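Local coordinates for protein galactose-1-phosphate uridylyltransferase (Bacillus cereus, PDB 4QVU) that is of unknown function but has a HIT-like fold, binds zinc and may act as a hexose-1-phosphate uridylyltransferase, at residues L64-N69 with A75-E80; R191-D196 with V219-V224. One frame throughout, in Å; residues are numbered along the deposited sequence.

In the fold
Interactions 1 and 2 belong to the N-terminal and C-terminal family regions respectively, their centres about 18 Å apart, and both reach the same antiparallel sheet. In interaction 1 a tyrosine ahead of helix 79-97 reaches the chain just past strand 59-65; in interaction 2 the last turn of helix 179-195 packs on strand 214-222. The two meet directly: Ala75 O probably accepts a hydrogen bond from Arg191 NE at 2.8 Å, and Ala75 CB packs on Leu194 CD1 at 3.8 Å. Neither contact lies at the zinc site of His153, Cys178 and Glu181, although Glu181 sits near the start of the helix that ends in interaction 2.

Interaction 1 of 2, residues L64-N69 with A75-E80; sequences LIETDN and ATYTEE
With CG anti to its carbonyl carbon (chi1 -58°), Tyr77 sends its ring across to Glu66 and Thr67. The glutamate starts the same way, CG anti to the carbonyl carbon (chi1 -50°), and then runs extended, which carries its carboxylate to the phenol end of that ring. The hydroxyl donates a hydrogen bond, Tyr77 OH to Glu66 OE1, of 2.7 Å. It meets the oxygen on the anti side of the carboxylate, slightly out of that group's plane. OE1 itself lies in the plane of the ring, at the edge, 3.4 Å from Tyr77 CE2. Carboxylate and ring planes are turned 69° apart, and the two side chains cross at about a right angle, so the acid approaches the end of the ring and does not stack on it. Thr67 supplies the apolar part: its CG2 methyl sits at the ring edge, 3.5 Å from Tyr77 OH and 3.9 Å from Tyr77 CE1. Beside the antiparallel sheet of this HIT-like fold, the contact joins the loop leaving strand 59-65 to the residues leading into helix 79-97, where Thr78 is the N-cap residue. The other branch of the threonine is engaged in its own segment, where Thr67 OG1 accepts from Asn69 N at 3.3 Å in an ST turn. All three touching residues are buried. The ring of Tyr77 also meets that of His81, in the first turn of helix 79-97, and His81 NE2 is hydrogen-bonded to Glu66 O, a second tie between the same two regions. The other carboxylate oxygen, Glu66 OE2, has a long, weak ion pair with Lys109. On the backbone side, Tyr77 O is hydrogen-bonded to Gln187 of helix 179-195.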
loop_
_atom_site.group_PDB
_atom_site.type_symbol
_atom_site.label_atom_id
_atom_site.label_comp_id
_atom_site.label_asym_id
_atom_site.label_seq_id
_atom_site.Cartn_x
_atom_site.Cartn_y
_atom_site.Cartn_z
ATOM N N LEU A 64 29.484 16.969 -1.494
ATOM C CA LEU A 64 29.873 17.621 -0.250
ATOM C C LEU A 64 30.707 16.657 0.614
ATOM O O LEU A 64 30.153 15.767 1.258
ATOM C CB LEU A 64 28.608 18.100 0.491
ATOM C CG LEU A 64 28.788 19.221 1.516
ATOM C CD1 LEU A 64 27.548 20.093 1.593
ATOM C CD2 LEU A 64 29.145 18.674 2.888
ATOM N N ILE A 65 32.037 16.845 0.629
ATOM C CA ILE A 65 32.974 16.039 1.425
ATOM C C ILE A 65 32.874 16.538 2.874
ATOM O O ILE A 65 33.030 17.727 3.124
ATOM C CB ILE A 65 34.425 16.084 0.841
ATOM C CG1 ILE A 65 34.522 15.309 -0.488
ATOM C CG2 ILE A 65 35.462 15.539 1.813
ATOM C CD1 ILE A 65 34.070 16.041 -1.714
ATOM N N GLU A 66 32.572 15.623 3.804
ATOM C CA GLU A 66 32.307 15.886 5.221
ATOM C C GLU A 66 33.559 15.968 6.105
ATOM O O GLU A 66 33.470 16.518 7.203
ATOM C CB GLU A 66 31.424 14.767 5.790
ATOM C CG GLU A 66 30.173 14.447 4.989
ATOM C CD GLU A 66 29.382 13.230 5.432
ATOM O OE1 GLU A 66 29.648 12.682 6.527
ATOM O OE2 GLU A 66 28.470 12.832 4.674
ATOM N N THR A 67 34.683 15.349 5.690
ATOM C CA THR A 67 35.928 15.318 6.482
ATOM C C THR A 67 37.128 15.021 5.565
ATOM O O THR A 67 36.940 14.524 4.459
ATOM C CB THR A 67 35.831 14.286 7.659
ATOM O OG1 THR A 67 37.101 14.142 8.305
ATOM C CG2 THR A 67 35.295 12.911 7.231
ATOM N N ASP A 68 38.356 15.329 6.034
ATOM C CA ASP A 68 39.608 15.091 5.301
ATOM C C ASP A 68 40.186 13.695 5.651
ATOM O O ASP A 68 41.315 13.370 5.274
ATOM C CB ASP A 68 40.624 16.204 5.621
ATOM N N ASN A 69 39.385 12.872 6.345
ATOM C CA ASN A 69 39.726 11.532 6.821
ATOM C C ASN A 69 38.755 10.488 6.233
ATOM O O ASN A 69 37.560 10.766 6.111
ATOM C CB ASN A 69 39.671 11.546 8.357
ATOM C CG ASN A 69 39.947 10.244 9.064
ATOM O OD1 ASN A 69 39.289 9.920 10.056
ATOM N ND2 ASN A 69 40.936 9.483 8.605
ATOM N N ALA A 75 28.264 8.825 12.819
ATOM C CA ALA A 75 28.290 8.152 14.127
ATOM C C ALA A 75 29.557 8.481 14.971
ATOM O O ALA A 75 29.472 8.474 16.202
ATOM C CB ALA A 75 28.202 6.651 13.935
ATOM N N THR A 76 30.700 8.786 14.316
ATOM C CA THR A 76 31.996 9.067 14.954
ATOM C C THR A 76 32.188 10.577 15.271
ATOM O O THR A 76 32.729 10.872 16.342
ATOM C CB THR A 76 33.124 8.562 14.028
ATOM O OG1 THR A 76 33.020 7.146 13.937
ATOM C CG2 THR A 76 34.521 8.902 14.522
ATOM N N TYR A 77 31.771 11.510 14.366
ATOM C CA TYR A 77 31.965 12.975 14.482
ATOM C C TYR A 77 31.655 13.567 15.866
ATOM O O TYR A 77 30.704 13.139 16.528
ATOM C CB TYR A 77 31.096 13.763 13.478
ATOM C CG TYR A 77 31.306 13.444 12.014
ATOM C CD1 TYR A 77 32.569 13.120 11.524
ATOM C CD2 TYR A 77 30.270 13.586 11.096
ATOM C CE1 TYR A 77 32.768 12.833 10.176
ATOM C CE2 TYR A 77 30.457 13.304 9.744
ATOM C CZ TYR A 77 31.710 12.932 9.289
ATOM O OH TYR A 77 31.905 12.642 7.964
ATOM N N THR A 78 32.428 14.608 16.262
ATOM C CA THR A 78 32.198 15.343 17.513
ATOM C C THR A 78 30.901 16.157 17.378
ATOM O O THR A 78 30.427 16.369 16.255
ATOM C CB THR A 78 33.398 16.244 17.887
ATOM O OG1 THR A 78 33.657 17.182 16.841
ATOM C CG2 THR A 78 34.653 15.455 18.223
ATOM N N GLU A 79 30.320 16.595 18.512
ATOM C CA GLU A 79 29.083 17.386 18.521
ATOM C C GLU A 79 29.246 18.677 17.692
ATOM O O GLU A 79 28.314 19.060 16.988
ATOM C CB GLU A 79 28.657 17.729 19.958
ATOM N N GLU A 80 30.440 19.304 17.740
ATOM C CA GLU A 80 30.761 20.530 17.004
ATOM C C GLU A 80 30.843 20.270 15.494
ATOM O O GLU A 80 30.243 21.024 14.727
ATOM C CB GLU A 80 32.077 21.140 17.506
#

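Interaction 2 of 2, residues R191-D196 with V219-V224; sequences RYILTD and VVPRFV
Ile193, near the end of helix 179-195, lays its side chain against Val219 and Pro221 of strand 214-222, a helix packed on a face of the antiparallel sheet in this HIT-like fold. CB points toward the strand and splits into two branches. The short one, CG2, lies 3.9 Å from Pro221 CB. The long one begins at CG1, which is 4.0 Å from Pro221 CG, and continues extended, CD1 anti to CA (chi2 172°), so that the tip stays against the proline ring and also reaches Val219. There CD1 has two neighbours: Pro221 CG at 3.8 Å and Val219 CG1 at 3.5 Å. Ile193 thus runs at about a right angle to the proline, covering its CB and CG, and touches the valine with its last methyl alone. No hydrogen bond links the two segments; the contact is wholly apolar and buried. Val219 and Pro221, two residues apart, both face the helix, whereas Val220 between them turns the other way, to pack on Val230 of the second subunit. Phe169 of the adjacent strand 169-173 touches both Ile193 and Pro221, widening the apolar layer under the helix. Farther along the segment, Arg222 NH2 is hydrogen-bonded to Val225 O of the second subunit. On the helix, away from the strand, Thr195 OG1 donates to Arg191 O at 2.8 Å, one turn back, tilted 23° from the carbonyl plane.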
loop_
_atom_site.group_PDB
_atom_site.type_symbol
_atom_site.label_atom_id
_atom_site.label_comp_id
_atom_site.label_asym_id
_atom_site.label_seq_id
_atom_site.Cartn_x
_atom_site.Cartn_y
_atom_site.Cartn_z
ATOM N N ARG A 191 23.432 6.430 14.652
ATOM C CA ARG A 191 24.134 5.585 15.625
ATOM C C ARG A 191 23.305 4.348 15.961
ATOM O O ARG A 191 23.862 3.253 16.004
ATOM C CB ARG A 191 24.477 6.361 16.904
ATOM C CG ARG A 191 25.717 7.218 16.753
ATOM C CD ARG A 191 25.921 8.166 17.913
ATOM N NE ARG A 191 27.243 8.788 17.847
ATOM C CZ ARG A 191 27.620 9.845 18.557
ATOM N NH1 ARG A 191 26.761 10.449 19.369
ATOM N NH2 ARG A 191 28.848 10.331 18.436
ATOM N N TYR A 192 21.978 4.516 16.146
ATOM C CA TYR A 192 21.056 3.417 16.434
ATOM C C TYR A 192 20.983 2.447 15.252
ATOM O O TYR A 192 21.024 1.238 15.473
ATOM C CB TYR A 192 19.648 3.949 16.784
ATOM C CG TYR A 192 18.553 2.904 16.707
ATOM C CD1 TYR A 192 18.418 1.931 17.695
ATOM C CD2 TYR A 192 17.656 2.883 15.643
ATOM C CE1 TYR A 192 17.424 0.958 17.618
ATOM C CE2 TYR A 192 16.663 1.912 15.552
ATOM C CZ TYR A 192 16.552 0.951 16.542
ATOM O OH TYR A 192 15.574 -0.004 16.438
ATOM N N ILE A 193 20.864 2.973 14.013
ATOM C CA ILE A 193 20.763 2.154 12.795
ATOM C C ILE A 193 22.032 1.305 12.636
ATOM O O ILE A 193 21.929 0.097 12.409
ATOM C CB ILE A 193 20.487 3.005 11.523
ATOM C CG1 ILE A 193 19.102 3.679 11.619
ATOM C CG2 ILE A 193 20.595 2.146 10.244
ATOM C CD1 ILE A 193 18.795 4.662 10.546
ATOM N N LEU A 194 23.207 1.918 12.818
ATOM C CA LEU A 194 24.477 1.216 12.661
ATOM C C LEU A 194 24.763 0.237 13.801
ATOM O O LEU A 194 25.550 -0.691 13.593
ATOM C CB LEU A 194 25.641 2.218 12.566
ATOM C CG LEU A 194 25.646 3.171 11.375
ATOM C CD1 LEU A 194 26.817 4.105 11.456
ATOM C CD2 LEU A 194 25.679 2.424 10.049
ATOM N N THR A 195 24.121 0.412 14.984
ATOM C CA THR A 195 24.408 -0.414 16.155
ATOM C C THR A 195 23.291 -1.428 16.508
ATOM O O THR A 195 23.607 -2.615 16.601
ATOM C CB THR A 195 24.664 0.493 17.371
ATOM O OG1 THR A 195 25.694 1.420 17.043
ATOM C CG2 THR A 195 25.043 -0.279 18.632
ATOM N N ASP A 196 22.037 -0.984 16.776
ATOM C CA ASP A 196 21.008 -1.889 17.291
ATOM C C ASP A 196 19.945 -2.312 16.287
ATOM O O ASP A 196 19.509 -3.459 16.388
ATOM C CB ASP A 196 20.300 -1.264 18.490
ATOM C CG ASP A 196 21.183 -1.250 19.729
ATOM O OD1 ASP A 196 21.718 -2.322 20.093
ATOM O OD2 ASP A 196 21.314 -0.181 20.348
ATOM N N VAL A 219 15.598 9.667 7.722
ATOM C CA VAL A 219 16.687 8.702 7.928
ATOM C C VAL A 219 16.117 7.343 7.550
ATOM O O VAL A 219 15.132 6.915 8.159
ATOM C CB VAL A 219 17.284 8.727 9.370
ATOM C CG1 VAL A 219 18.600 7.966 9.420
ATOM C CG2 VAL A 219 17.478 10.154 9.888
ATOM N N VAL A 220 16.686 6.697 6.518
ATOM C CA VAL A 220 16.164 5.435 5.994
ATOM C C VAL A 220 17.226 4.316 6.062
ATOM O O VAL A 220 18.183 4.358 5.284
ATOM C CB VAL A 220 15.656 5.612 4.518
ATOM C CG1 VAL A 220 14.972 4.347 3.999
ATOM C CG2 VAL A 220 14.726 6.818 4.372
ATOM N N PRO A 221 17.060 3.276 6.926
ATOM C CA PRO A 221 17.996 2.141 6.887
ATOM C C PRO A 221 17.892 1.399 5.552
ATOM O O PRO A 221 16.813 1.321 4.949
ATOM C CB PRO A 221 17.546 1.255 8.052
ATOM C CG PRO A 221 16.608 2.092 8.859
ATOM C CD PRO A 221 15.979 3.032 7.902
ATOM N N ARG A 222 19.033 0.916 5.059
ATOM C CA ARG A 222 19.108 0.204 3.797
ATOM C C ARG A 222 19.784 -1.131 4.057
ATOM O O ARG A 222 20.854 -1.197 4.660
ATOM C CB ARG A 222 19.842 1.052 2.741
ATOM C CG ARG A 222 19.194 2.404 2.387
ATOM C CD ARG A 222 17.866 2.336 1.628
ATOM N NE ARG A 222 17.981 1.585 0.372
ATOM C CZ ARG A 222 18.253 2.115 -0.814
ATOM N NH1 ARG A 222 18.412 3.422 -0.945
ATOM N NH2 ARG A 222 18.346 1.343 -1.885
ATOM N N PHE A 223 19.111 -2.200 3.680
ATOM C CA PHE A 223 19.553 -3.582 3.922
ATOM C C PHE A 223 18.961 -4.508 2.879
ATOM O O PHE A 223 17.902 -4.205 2.320
ATOM C CB PHE A 223 19.142 -4.044 5.355
ATOM C CG PHE A 223 17.696 -3.779 5.712
ATOM C CD1 PHE A 223 17.301 -2.546 6.225
ATOM C CD2 PHE A 223 16.720 -4.752 5.507
ATOM C CE1 PHE A 223 15.952 -2.279 6.504
ATOM C CE2 PHE A 223 15.374 -4.492 5.807
ATOM C CZ PHE A 223 15.000 -3.255 6.301
ATOM N N VAL A 224 19.632 -5.629 2.611
ATOM C CA VAL A 224 19.081 -6.616 1.685
ATOM C C VAL A 224 17.995 -7.349 2.479
ATOM O O VAL A 224 18.275 -7.912 3.543
ATOM C CB VAL A 224 20.155 -7.551 1.053
ATOM C CG1 VAL A 224 19.513 -8.633 0.189
ATOM C CG2 VAL A 224 21.165 -6.746 0.233
#